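PDB 1XMX: Card1 endonuclease domain-containing protein from Vibrio cholerae, which is of unknown function but carries a Card1-like endonuclease domain of the PD-(D/E)XK class and probably binds nucleic acid. Local coordinates for residues Q169-G174 and E255-S260; Y193-C198 and R247-E252; E217-L222 and A231-G236; S223-A228 and L238-E243. One frame throughout, in Å; residues are numbered along the deposited sequence.

The four contacts lie in the stretch of helices and small sheet between helix 164-179 and helix 243-266, all on the same side of the chain's centre. Contacts 1 and 2 share helix 243-266 and have centres about 15 Å apart; contacts 3 and 4 share helix 216-227, their centres are about 8 Å apart, and they reach neighbouring strands of the sheet 205-207, 237-240, 231-234. Along the chain, contact 1 encloses the other three, contact 2 encloses contacts 3 and 4, and the segments of these last two alternate. Strand 237-240 runs into helix 243-266, so a module resembling a winged helix is tied directly to a helix of the probable endonuclease part.

Contact 1. Residues Q169-G174 and E255-S260; sequences QLYQLG and ETLVHS
Gly174 and Leu257 mark the nearest approach of two helices that run steeply across one another, with CA atoms 5.6 Å apart. The helix axes come to 9.0 Å, and the signed crossing angle is -106°, so contact is confined to about one turn of each. Glycine suits the meeting point because it presents only backbone: the methyl Leu257 CD2 lies 3.7 Å from Gly174 O. The other methyl, Leu257 CD1, reaches Tyr171 CE1 at 4.1 Å, and the branched end of leucine thus fills two places at once. Helix 164-179 is joined here to helix 243-266, which falls within the Card1-like endonuclease family region, and Leu257 also packs on Leu371 of helix 371-380. Tyr171 has CG anti to its own N (chi1 167°), a setting that carries the ring along the flank of the partner helix. There Ser260 CB touches Tyr171 CD1 at 3.7 Å, and like Leu257 it meets the ring obliquely. A small serine allows the broad ring to lie close, while its hydroxyl makes a weak hydrogen bond to a bound formic acid, probably from the crystallisation liquor. Beyond Ser260, the tyrosine also packs on Gln264, one turn further along the same helix.

Contact 2. Residues Y193-C198 and R247-E252; sequences YLATTC and RFANGE
Asn250 has an unusual first torsion, chi1 -145°, which swings its amide toward Ala195 and Thr196 on the facing helix. In Thr196, chi1 of -64° sets OG1 beside the backbone N, where it hydrogen-bonds to Asn192 O one turn earlier and lies 3.7 Å from Asn250 CG. The two side chains meet at about a right angle. Ala195 is the inner part of the contact: its CB is 3.6 Å from Asn250 CG and 4.4 Å from Ala249 CB. Such small residues let the axes close to 8.0 Å at a signed crossing angle of -126°. The helix of Asn250 widens at this point. Glu252 N bonds to Arg247 O at 3.1 Å, five residues back rather than four, which makes a pi-type turn. Gly251 takes a positive phi within it, a conformation that glycine, without a CB, adopts readily. On the sheet side of the crossing, Cys198 and Ala249 both touch Phe240 of strand 237-240, and Leu194 and Cys198 cover Val206 of strand 205-207. Phe248 points away from helix 181-201, probably the first helix of a winged-helix-like module, and packs on helix 164-179, where it meets Leu170, Leu173 and the ring of Trp177.

Contact 3. Residues E217-L222 and A231-G236; sequences ELNLLL and ASYENG. With FMT (formic acid), chain I.
Leu222 and Tyr233 form the tight half of this contact, a well-centred CH-pi interaction. Leu222 CD1 stands 3.7 Å from the centroid of the Tyr233 ring, 6° off the ring normal, nearly equidistant from all six ring carbons. The tyrosine has CG anti to its N (chi1 175°), which extends the ring from the strand toward the helix. Leucine suits the buried place, where it also packs on Leu208 and Leu238. Strand 231-234 is the first arm of a beta hairpin that probably corresponds to the wing of a winged-helix module, with helix 216-227 packed against it. At the hairpin tip Asn235 and Gly236 both have positive phi, close to a type I' turn, for which Asn-Gly is a classic pair. The looser, polar half lies at the phenol end. A water donates to Asn219 OD1 at 3.0 Å and accepts from Tyr233 OH at 2.6 Å, bridging groups whose planes are 63° apart. Asn219 ND2 bonds to the carbonyls of Tyr215 and Gln213, which fixes the rotation of the amide. Near the start of the helix, Glu217 N donates to formic acid O2 at 3.2 Å, and Leu218 N makes a weak bond to its O1.

Contact 4. Residues S223-A228 and L238-E243; sequences SDLVEA and LTFINE
Helix 216-227 lies against the middle strand of a three-stranded antiparallel sheet, and Leu225 is the residue that meets strand 237-240 here. Its methyl CD1 does all the close touching: Leu225 CD1 is 4.3 Å from Leu238 CD1 and 4.1 Å from Phe240 CE1. Leu238 and Phe240 are two residues apart on an extended strand, so both can turn their ends to the helix while Thr239 between them faces the other way. They also pack on each other, with Leu238 CG over one face of the Phe240 ring, offset toward its rim. The methyl of Leu225 comes to that ring at a slant. With chi1 of -58°, Leu225 keeps CG beside its backbone N, and the branched end reaches from the helix toward the strand. The nearest CA atoms, Leu225 and Phe240, are 8.5 Å apart, a gap that long apolar side chains can span. Around this pair, Leu225 also packs on Trp177, Ile230 and Ala231, so its surroundings are largely apolar. The strand is held on both sides by backbone bonds, Thr239 to Ser232 and Leu238 to Val206. Just beyond it, Asn242 serves as N-cap of helix 243-266, its OD1 accepting from Ala245 N, while Phe240 packs on Ala245 and Arg246 of that helix. In chain order, helix 181-201, strand 205-207, helix 210-213, helix 216-227 and the hairpin of strands 231-234 and 237-240 give the helix-strand-helix-helix-strand-strand order of a winged helix-turn-helix domain, to which this topology probably belongs.

Contact 1. Residues Q169-G174 and E255-S260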
loop_
_atom_site.group_PDB
_atom_site.type_symbol
_atom_site.label_atom_id
_atom_site.label_comp_id
_atom_site.label_asym_id
_atom_site.label_seq_id
_atom_site.Cartn_x
_atom_site.Cartn_y
_atom_site.Cartn_z
ATOM N N GLN A 169 -5.524 21.773 13.666
ATOM C CA GLN A 169 -6.949 21.856 13.994
ATOM C C GLN A 169 -7.706 20.641 13.443
ATOM O O GLN A 169 -8.509 20.045 14.167
ATOM C CB GLN A 169 -7.624 23.114 13.417
ATOM C CG GLN A 169 -7.304 24.481 14.094
ATOM C CD GLN A 169 -7.251 24.419 15.616
ATOM O OE1 GLN A 169 -6.149 24.456 16.224
ATOM N NE2 GLN A 169 -8.395 24.277 16.236
ATOM N N LEU A 170 -7.442 20.262 12.188
ATOM C CA LEU A 170 -8.164 19.112 11.612
ATOM C C LEU A 170 -7.749 17.838 12.290
ATOM O O LEU A 170 -8.580 16.946 12.529
ATOM C CB LEU A 170 -7.969 19.002 10.092
ATOM C CG LEU A 170 -8.586 20.145 9.288
ATOM C CD1 LEU A 170 -8.478 19.801 7.820
ATOM C CD2 LEU A 170 -10.029 20.387 9.691
ATOM N N TYR A 171 -6.469 17.760 12.645
ATOM C CA TYR A 171 -5.967 16.610 13.386
ATOM C C TYR A 171 -6.584 16.479 14.790
ATOM O O TYR A 171 -7.030 15.388 15.244
ATOM C CB TYR A 171 -4.432 16.670 13.481
ATOM C CG TYR A 171 -3.900 15.699 14.485
ATOM C CD1 TYR A 171 -3.775 14.348 14.171
ATOM C CD2 TYR A 171 -3.556 16.127 15.779
ATOM C CE1 TYR A 171 -3.278 13.426 15.105
ATOM C CE2 TYR A 171 -3.056 15.214 16.742
ATOM C CZ TYR A 171 -2.936 13.867 16.393
ATOM O OH TYR A 171 -2.455 12.966 17.330
ATOM N N GLN A 172 -6.608 17.585 15.515
ATOM C CA GLN A 172 -7.077 17.499 16.869
ATOM C C GLN A 172 -8.616 17.285 16.859
ATOM O O GLN A 172 -9.179 16.594 17.705
ATOM C CB GLN A 172 -6.647 18.750 17.634
ATOM C CG GLN A 172 -5.155 19.012 17.590
ATOM C CD GLN A 172 -4.716 20.190 18.457
ATOM O OE1 GLN A 172 -5.473 21.123 18.670
ATOM N NE2 GLN A 172 -3.472 20.134 18.969
ATOM N N LEU A 173 -9.304 17.863 15.883
ATOM C CA LEU A 173 -10.730 17.627 15.779
ATOM C C LEU A 173 -11.005 16.126 15.599
ATOM O O LEU A 173 -11.887 15.551 16.237
ATOM C CB LEU A 173 -11.313 18.411 14.596
ATOM C CG LEU A 173 -12.151 19.666 14.826
ATOM C CD1 LEU A 173 -12.731 20.077 13.509
ATOM C CD2 LEU A 173 -13.271 19.433 15.837
ATOM N N GLY A 174 -10.227 15.503 14.712
ATOM C CA GLY A 174 -10.361 14.074 14.446
ATOM C C GLY A 174 -10.124 13.221 15.671
ATOM O O GLY A 174 -10.862 12.278 15.899
ATOM N N GLU A 255 -10.159 9.502 7.613
ATOM C CA GLU A 255 -8.996 9.107 6.781
ATOM C C GLU A 255 -7.864 10.142 6.970
ATOM O O GLU A 255 -6.704 9.811 6.892
ATOM C CB GLU A 255 -9.382 8.966 5.313
ATOM C CG GLU A 255 -10.051 10.241 4.722
ATOM C CD GLU A 255 -10.585 10.036 3.313
ATOM O OE1 GLU A 255 -10.783 8.882 2.876
ATOM O OE2 GLU A 255 -10.842 11.017 2.619
ATOM N N THR A 256 -8.225 11.404 7.112
ATOM C CA THR A 256 -7.275 12.450 7.434
ATOM C C THR A 256 -6.546 12.205 8.753
ATOM O O THR A 256 -5.335 12.401 8.823
ATOM C CB THR A 256 -8.009 13.810 7.540
ATOM O OG1 THR A 256 -8.625 14.105 6.283
ATOM C CG2 THR A 256 -7.011 14.921 7.831
ATOM N N LEU A 257 -7.301 11.829 9.796
ATOM C CA LEU A 257 -6.779 11.424 11.106
ATOM C C LEU A 257 -5.856 10.181 10.978
ATOM O O LEU A 257 -4.749 10.136 11.540
ATOM C CB LEU A 257 -7.939 11.110 12.069
ATOM C CG LEU A 257 -7.500 10.466 13.399
ATOM C CD1 LEU A 257 -6.740 11.419 14.320
ATOM C CD2 LEU A 257 -8.729 9.868 14.071
ATOM N N VAL A 258 -6.310 9.174 10.233
ATOM C CA VAL A 258 -5.492 7.996 10.066
ATOM C C VAL A 258 -4.197 8.348 9.317
ATOM O O VAL A 258 -3.119 7.910 9.697
ATOM C CB VAL A 258 -6.197 6.871 9.314
ATOM C CG1 VAL A 258 -5.153 5.731 8.998
ATOM C CG2 VAL A 258 -7.431 6.370 10.131
ATOM N N HIS A 259 -4.291 9.132 8.263
ATOM C CA HIS A 259 -3.091 9.542 7.575
ATOM C C HIS A 259 -2.134 10.319 8.497
ATOM O O HIS A 259 -0.927 10.090 8.502
ATOM C CB HIS A 259 -3.465 10.345 6.353
ATOM C CG HIS A 259 -2.295 10.862 5.585
ATOM N ND1 HIS A 259 -1.455 10.038 4.852
ATOM C CD2 HIS A 259 -1.831 12.126 5.425
ATOM C CE1 HIS A 259 -0.538 10.778 4.254
ATOM N NE2 HIS A 259 -0.745 12.045 4.586
ATOM N N SER A 260 -2.688 11.250 9.250
ATOM C CA SER A 260 -1.913 12.056 10.175
ATOM C C SER A 260 -1.249 11.212 11.278
ATOM O O SER A 260 -0.174 11.545 11.730
ATOM C CB SER A 260 -2.822 13.104 10.794
ATOM O OG SER A 260 -3.072 14.142 9.851
#

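Contact 2. Residues Y193-C198 and R247-E252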
loop_
_atom_site.group_PDB
_atom_site.type_symbol
_atom_site.label_atom_id
_atom_site.label_comp_id
_atom_site.label_asym_id
_atom_site.label_seq_id
_atom_site.Cartn_x
_atom_site.Cartn_y
_atom_site.Cartn_z
ATOM N N TYR A 193 -25.060 14.350 6.467
ATOM C CA TYR A 193 -26.189 14.801 5.618
ATOM C C TYR A 193 -26.131 16.331 5.280
ATOM O O TYR A 193 -26.309 16.719 4.125
ATOM C CB TYR A 193 -27.539 14.397 6.237
ATOM C CG TYR A 193 -28.703 15.151 5.636
ATOM C CD1 TYR A 193 -29.389 14.666 4.518
ATOM C CD2 TYR A 193 -29.092 16.383 6.163
ATOM C CE1 TYR A 193 -30.463 15.385 3.988
ATOM C CE2 TYR A 193 -30.119 17.113 5.614
ATOM C CZ TYR A 193 -30.796 16.608 4.546
ATOM O OH TYR A 193 -31.823 17.386 4.053
ATOM N N LEU A 194 -25.838 17.174 6.273
ATOM C CA LEU A 194 -25.650 18.619 6.054
ATOM C C LEU A 194 -24.482 18.915 5.101
ATOM O O LEU A 194 -24.627 19.684 4.155
ATOM C CB LEU A 194 -25.433 19.370 7.381
ATOM C CG LEU A 194 -26.591 19.362 8.418
ATOM C CD1 LEU A 194 -26.067 19.836 9.772
ATOM C CD2 LEU A 194 -27.745 20.259 8.020
ATOM N N ALA A 195 -23.324 18.318 5.347
ATOM C CA ALA A 195 -22.196 18.476 4.397
ATOM C C ALA A 195 -22.569 18.028 2.975
ATOM O O ALA A 195 -22.208 18.663 2.010
ATOM C CB ALA A 195 -20.948 17.734 4.903
ATOM N N THR A 196 -23.311 16.930 2.864
ATOM C CA THR A 196 -23.738 16.411 1.575
ATOM C C THR A 196 -24.702 17.359 0.834
ATOM O O THR A 196 -24.612 17.502 -0.389
ATOM C CB THR A 196 -24.367 15.047 1.746
ATOM O OG1 THR A 196 -23.357 14.145 2.234
ATOM C CG2 THR A 196 -24.931 14.530 0.430
ATOM N N THR A 197 -25.611 17.986 1.580
ATOM C CA THR A 197 -26.490 19.030 1.024
ATOM C C THR A 197 -25.690 20.203 0.410
ATOM O O THR A 197 -26.023 20.676 -0.703
ATOM C CB THR A 197 -27.459 19.536 2.093
ATOM O OG1 THR A 197 -28.360 18.481 2.418
ATOM C CG2 THR A 197 -28.322 20.700 1.587
ATOM N N CYS A 198 -24.646 20.649 1.128
ATOM C CA CYS A 198 -23.746 21.687 0.640
ATOM C C CYS A 198 -23.062 21.204 -0.630
ATOM O O CYS A 198 -23.027 21.940 -1.597
ATOM C CB CYS A 198 -22.648 22.042 1.669
ATOM S SG CYS A 198 -23.248 22.716 3.202
ATOM N N ARG A 247 -15.630 18.776 3.152
ATOM C CA ARG A 247 -15.298 17.354 2.952
ATOM C C ARG A 247 -14.967 16.654 4.264
ATOM O O ARG A 247 -15.251 15.466 4.440
ATOM C CB ARG A 247 -14.060 17.191 2.048
ATOM C CG ARG A 247 -14.384 17.123 0.565
ATOM C CD ARG A 247 -13.097 16.985 -0.294
ATOM N NE ARG A 247 -12.806 18.257 -0.964
ATOM C CZ ARG A 247 -11.640 18.899 -0.900
ATOM N NH1 ARG A 247 -10.637 18.370 -0.213
ATOM N NH2 ARG A 247 -11.465 20.061 -1.547
ATOM N N PHE A 248 -14.343 17.405 5.156
ATOM C CA PHE A 248 -13.865 16.907 6.423
ATOM C C PHE A 248 -15.066 16.495 7.214
ATOM O O PHE A 248 -15.076 15.383 7.757
ATOM C CB PHE A 248 -13.103 18.001 7.155
ATOM C CG PHE A 248 -12.591 17.599 8.521
ATOM C CD1 PHE A 248 -11.383 16.918 8.664
ATOM C CD2 PHE A 248 -13.290 17.963 9.679
ATOM C CE1 PHE A 248 -10.901 16.554 9.937
ATOM C CE2 PHE A 248 -12.810 17.608 10.942
ATOM C CZ PHE A 248 -11.613 16.907 11.070
ATOM N N ALA A 249 -16.072 17.391 7.280
ATOM C CA ALA A 249 -17.347 17.136 8.021
ATOM C C ALA A 249 -18.201 16.132 7.298
ATOM O O ALA A 249 -19.080 15.487 7.879
ATOM C CB ALA A 249 -18.156 18.446 8.167
ATOM N N ASN A 250 -17.959 15.995 6.000
ATOM C CA ASN A 250 -18.666 14.981 5.273
ATOM C C ASN A 250 -18.245 13.535 5.646
ATOM O O ASN A 250 -19.021 12.573 5.456
ATOM C CB ASN A 250 -18.599 15.252 3.779
ATOM C CG ASN A 250 -19.867 14.854 3.086
ATOM O OD1 ASN A 250 -20.772 14.318 3.721
ATOM N ND2 ASN A 250 -19.958 15.131 1.777
ATOM N N GLY A 251 -17.072 13.382 6.241
ATOM C CA GLY A 251 -16.591 12.056 6.637
ATOM C C GLY A 251 -15.119 11.810 6.352
ATOM O O GLY A 251 -14.548 10.827 6.816
ATOM N N GLU A 252 -14.494 12.699 5.583
ATOM C CA GLU A 252 -13.047 12.584 5.319
ATOM C C GLU A 252 -12.197 12.853 6.538
ATOM O O GLU A 252 -10.997 12.680 6.470
ATOM C CB GLU A 252 -12.620 13.540 4.223
ATOM C CG GLU A 252 -13.438 13.410 2.956
ATOM C CD GLU A 252 -12.587 13.720 1.749
ATOM O OE1 GLU A 252 -11.401 14.080 1.981
ATOM O OE2 GLU A 252 -13.101 13.612 0.592
#

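Contact 3. Residues E217-L222 and A231-G236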
loop_
_atom_site.group_PDB
_atom_site.type_symbol
_atom_site.label_atom_id
_atom_site.label_comp_id
_atom_site.label_asym_id
_atom_site.label_seq_id
_atom_site.Cartn_x
_atom_site.Cartn_y
_atom_site.Cartn_z
ATOM N N GLU A 217 -26.039 15.982 20.173
ATOM C CA GLU A 217 -24.687 15.653 19.660
ATOM C C GLU A 217 -24.254 16.494 18.466
ATOM O O GLU A 217 -23.096 16.862 18.352
ATOM C CB GLU A 217 -24.564 14.177 19.309
ATOM C CG GLU A 217 -24.931 13.235 20.421
ATOM C CD GLU A 217 -25.048 11.834 19.896
ATOM O OE1 GLU A 217 -24.759 11.664 18.687
ATOM O OE2 GLU A 217 -25.391 10.896 20.669
ATOM N N LEU A 218 -25.188 16.812 17.582
ATOM C CA LEU A 218 -24.893 17.695 16.456
ATOM C C LEU A 218 -24.292 19.009 16.948
ATOM O O LEU A 218 -23.331 19.526 16.395
ATOM C CB LEU A 218 -26.195 18.018 15.702
ATOM C CG LEU A 218 -25.981 18.841 14.426
ATOM C CD1 LEU A 218 -24.895 18.193 13.503
ATOM C CD2 LEU A 218 -27.267 19.092 13.663
ATOM N N ASN A 219 -24.929 19.586 17.940
ATOM C CA ASN A 219 -24.465 20.849 18.517
ATOM C C ASN A 219 -23.061 20.808 19.150
ATOM O O ASN A 219 -22.328 21.765 19.044
ATOM C CB ASN A 219 -25.492 21.346 19.504
ATOM C CG ASN A 219 -26.578 22.164 18.821
ATOM O OD1 ASN A 219 -26.357 23.313 18.444
ATOM N ND2 ASN A 219 -27.760 21.556 18.636
ATOM N N LEU A 220 -22.724 19.702 19.805
ATOM C CA LEU A 220 -21.373 19.425 20.239
ATOM C C LEU A 220 -20.399 19.532 19.030
ATOM O O LEU A 220 -19.368 20.188 19.125
ATOM C CB LEU A 220 -21.288 18.014 20.848
ATOM C CG LEU A 220 -22.035 17.686 22.149
ATOM C CD1 LEU A 220 -21.620 16.340 22.768
ATOM C CD2 LEU A 220 -21.824 18.818 23.140
ATOM N N LEU A 221 -20.769 18.909 17.904
ATOM C CA LEU A 221 -20.015 18.950 16.652
ATOM C C LEU A 221 -19.965 20.312 16.018
ATOM O O LEU A 221 -18.912 20.745 15.581
ATOM C CB LEU A 221 -20.561 17.922 15.649
ATOM C CG LEU A 221 -20.588 16.476 16.150
ATOM C CD1 LEU A 221 -21.476 15.547 15.329
ATOM C CD2 LEU A 221 -19.139 15.929 16.221
ATOM N N LEU A 222 -21.083 20.996 15.933
ATOM C CA LEU A 222 -21.073 22.346 15.359
ATOM C C LEU A 222 -20.132 23.253 16.168
ATOM O O LEU A 222 -19.352 24.034 15.625
ATOM C CB LEU A 222 -22.481 22.958 15.363
ATOM C CG LEU A 222 -23.424 22.127 14.483
ATOM C CD1 LEU A 222 -24.763 22.744 14.386
ATOM C CD2 LEU A 222 -22.851 21.930 13.117
ATOM N N ALA A 231 -15.741 26.450 10.584
ATOM C CA ALA A 231 -17.119 26.839 10.218
ATOM C C ALA A 231 -17.629 27.912 11.147
ATOM O O ALA A 231 -17.136 28.083 12.258
ATOM C CB ALA A 231 -18.089 25.658 10.262
ATOM N N SER A 232 -18.632 28.658 10.677
ATOM C CA SER A 232 -19.367 29.499 11.558
ATOM C C SER A 232 -20.780 28.878 11.648
ATOM O O SER A 232 -21.237 28.145 10.739
ATOM C CB SER A 232 -19.347 30.958 11.054
ATOM O OG SER A 232 -20.007 31.060 9.784
ATOM N N TYR A 233 -21.434 29.088 12.792
ATOM C CA TYR A 233 -22.765 28.555 12.999
ATOM C C TYR A 233 -23.547 29.661 13.736
ATOM O O TYR A 233 -23.214 29.988 14.873
ATOM C CB TYR A 233 -22.753 27.234 13.780
ATOM C CG TYR A 233 -24.168 26.757 14.086
ATOM C CD1 TYR A 233 -25.101 26.509 13.041
ATOM C CD2 TYR A 233 -24.592 26.579 15.407
ATOM C CE1 TYR A 233 -26.434 26.113 13.328
ATOM C CE2 TYR A 233 -25.896 26.168 15.699
ATOM C CZ TYR A 233 -26.808 25.933 14.656
ATOM O OH TYR A 233 -28.091 25.544 14.988
ATOM N N GLU A 234 -24.538 30.242 13.068
ATOM C CA GLU A 234 -25.205 31.467 13.528
ATOM C C GLU A 234 -26.615 31.464 12.994
ATOM O O GLU A 234 -26.803 31.386 11.776
ATOM C CB GLU A 234 -24.532 32.703 12.924
ATOM C CG GLU A 234 -23.052 32.848 13.246
ATOM C CD GLU A 234 -22.854 33.391 14.648
ATOM O OE1 GLU A 234 -23.866 33.828 15.264
ATOM O OE2 GLU A 234 -21.700 33.387 15.132
ATOM N N ASN A 235 -27.586 31.601 13.900
ATOM C CA ASN A 235 -29.001 31.708 13.524
ATOM C C ASN A 235 -29.488 30.502 12.720
ATOM O O ASN A 235 -30.191 30.710 11.731
ATOM C CB ASN A 235 -29.250 32.990 12.695
ATOM C CG ASN A 235 -28.999 34.263 13.506
ATOM O OD1 ASN A 235 -29.365 34.336 14.684
ATOM N ND2 ASN A 235 -28.345 35.248 12.892
ATOM N N GLY A 236 -29.039 29.292 13.103
ATOM C CA GLY A 236 -29.348 28.034 12.394
ATOM C C GLY A 236 -28.671 27.833 11.032
ATOM O O GLY A 236 -28.964 26.872 10.319
HETATM C C FMT I . -28.460 14.147 17.990
HETATM O O1 FMT I . -27.648 14.634 17.156
HETATM O O2 FMT I . -28.301 13.946 19.226
HETATM O O HOH W 1 -28.444 25.190 17.491
#

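Contact 4. Residues S223-A228 and L238-E243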
loop_
_atom_site.group_PDB
_atom_site.type_symbol
_atom_site.label_atom_id
_atom_site.label_comp_id
_atom_site.label_asym_id
_atom_site.label_seq_id
_atom_site.Cartn_x
_atom_site.Cartn_y
_atom_site.Cartn_z
ATOM N N SER A 223 -20.193 23.149 17.470
ATOM C CA SER A 223 -19.349 24.058 18.241
ATOM C C SER A 223 -17.853 23.651 18.161
ATOM O O SER A 223 -16.985 24.488 18.386
ATOM C CB SER A 223 -19.854 24.165 19.666
ATOM O OG SER A 223 -19.734 22.876 20.181
ATOM N N ASP A 224 -17.542 22.391 17.825
ATOM C CA ASP A 224 -16.153 22.004 17.571
ATOM C C ASP A 224 -15.633 22.619 16.281
ATOM O O ASP A 224 -14.493 23.099 16.207
ATOM C CB ASP A 224 -16.000 20.486 17.441
ATOM C CG ASP A 224 -16.146 19.753 18.755
ATOM O OD1 ASP A 224 -15.756 20.285 19.817
ATOM O OD2 ASP A 224 -16.657 18.611 18.721
ATOM N N LEU A 225 -16.459 22.552 15.249
ATOM C CA LEU A 225 -16.179 23.232 14.000
ATOM C C LEU A 225 -15.926 24.713 14.249
ATOM O O LEU A 225 -14.991 25.286 13.685
ATOM C CB LEU A 225 -17.348 23.091 13.012
ATOM C CG LEU A 225 -17.663 21.616 12.734
ATOM C CD1 LEU A 225 -18.839 21.542 11.809
ATOM C CD2 LEU A 225 -16.454 20.907 12.179
ATOM N N VAL A 226 -16.748 25.329 15.074
ATOM C CA VAL A 226 -16.593 26.763 15.381
ATOM C C VAL A 226 -15.285 27.050 16.134
ATOM O O VAL A 226 -14.513 27.906 15.734
ATOM C CB VAL A 226 -17.843 27.344 16.109
ATOM C CG1 VAL A 226 -17.660 28.802 16.580
ATOM C CG2 VAL A 226 -19.054 27.298 15.169
ATOM N N GLU A 227 -15.049 26.349 17.233
ATOM C CA GLU A 227 -13.805 26.511 17.981
ATOM C C GLU A 227 -12.564 26.325 17.062
ATOM O O GLU A 227 -11.578 27.088 17.156
ATOM C CB GLU A 227 -13.770 25.531 19.130
ATOM C CG GLU A 227 -12.626 25.795 20.044
ATOM C CD GLU A 227 -12.638 24.934 21.286
ATOM O OE1 GLU A 227 -13.636 24.942 22.013
ATOM O OE2 GLU A 227 -11.625 24.282 21.570
ATOM N N ALA A 228 -12.644 25.347 16.163
ATOM C CA ALA A 228 -11.552 25.030 15.253
ATOM C C ALA A 228 -11.400 26.040 14.169
ATOM O O ALA A 228 -10.442 25.917 13.390
ATOM C CB ALA A 228 -11.681 23.634 14.630
ATOM N N LEU A 238 -25.206 26.993 9.149
ATOM C CA LEU A 238 -23.847 26.461 9.222
ATOM C C LEU A 238 -23.073 26.793 7.938
ATOM O O LEU A 238 -23.521 26.468 6.837
ATOM C CB LEU A 238 -23.897 24.944 9.457
ATOM C CG LEU A 238 -22.572 24.166 9.325
ATOM C CD1 LEU A 238 -21.647 24.458 10.499
ATOM C CD2 LEU A 238 -22.843 22.648 9.207
ATOM N N THR A 239 -21.928 27.481 8.063
ATOM C CA THR A 239 -21.121 27.814 6.887
ATOM C C THR A 239 -19.709 27.222 7.055
ATOM O O THR A 239 -19.011 27.566 8.011
ATOM C CB THR A 239 -21.009 29.331 6.699
ATOM O OG1 THR A 239 -22.306 29.929 6.849
ATOM C CG2 THR A 239 -20.390 29.694 5.296
ATOM N N PHE A 240 -19.288 26.338 6.151
ATOM C CA PHE A 240 -17.864 25.953 6.119
ATOM C C PHE A 240 -16.964 27.047 5.493
ATOM O O PHE A 240 -17.385 27.771 4.559
ATOM C CB PHE A 240 -17.683 24.600 5.435
ATOM C CG PHE A 240 -18.566 23.516 6.015
ATOM C CD1 PHE A 240 -18.168 22.803 7.155
ATOM C CD2 PHE A 240 -19.776 23.199 5.411
ATOM C CE1 PHE A 240 -18.985 21.749 7.679
ATOM C CE2 PHE A 240 -20.606 22.198 5.920
ATOM C CZ PHE A 240 -20.220 21.471 7.062
ATOM N N ILE A 241 -15.757 27.202 6.044
ATOM C CA ILE A 241 -14.838 28.164 5.497
ATOM C C ILE A 241 -14.397 27.764 4.085
ATOM O O ILE A 241 -14.061 28.622 3.272
ATOM C CB ILE A 241 -13.621 28.378 6.407
ATOM C CG1 ILE A 241 -12.848 27.075 6.635
ATOM C CG2 ILE A 241 -14.079 28.971 7.743
ATOM C CD1 ILE A 241 -11.401 27.294 7.101
ATOM N N ASN A 242 -14.386 26.466 3.798
ATOM C CA ASN A 242 -13.969 26.008 2.475
ATOM C C ASN A 242 -14.339 24.550 2.162
ATOM O O ASN A 242 -14.897 23.858 2.998
ATOM C CB ASN A 242 -12.468 26.309 2.215
ATOM C CG ASN A 242 -11.537 25.641 3.237
ATOM O OD1 ASN A 242 -11.774 24.502 3.687
ATOM N ND2 ASN A 242 -10.480 26.350 3.613
ATOM N N GLU A 243 -14.019 24.093 0.955
ATOM C CA GLU A 243 -14.378 22.736 0.494
ATOM C C GLU A 243 -13.734 21.657 1.325
ATOM O O GLU A 243 -14.338 20.619 1.581
ATOM C CB GLU A 243 -13.936 22.516 -0.952
ATOM C CG GLU A 243 -14.584 23.475 -1.911
ATOM C CD GLU A 243 -15.878 22.907 -2.473
ATOM O OE1 GLU A 243 -16.936 23.104 -1.811
ATOM O OE2 GLU A 243 -15.816 22.254 -3.563
#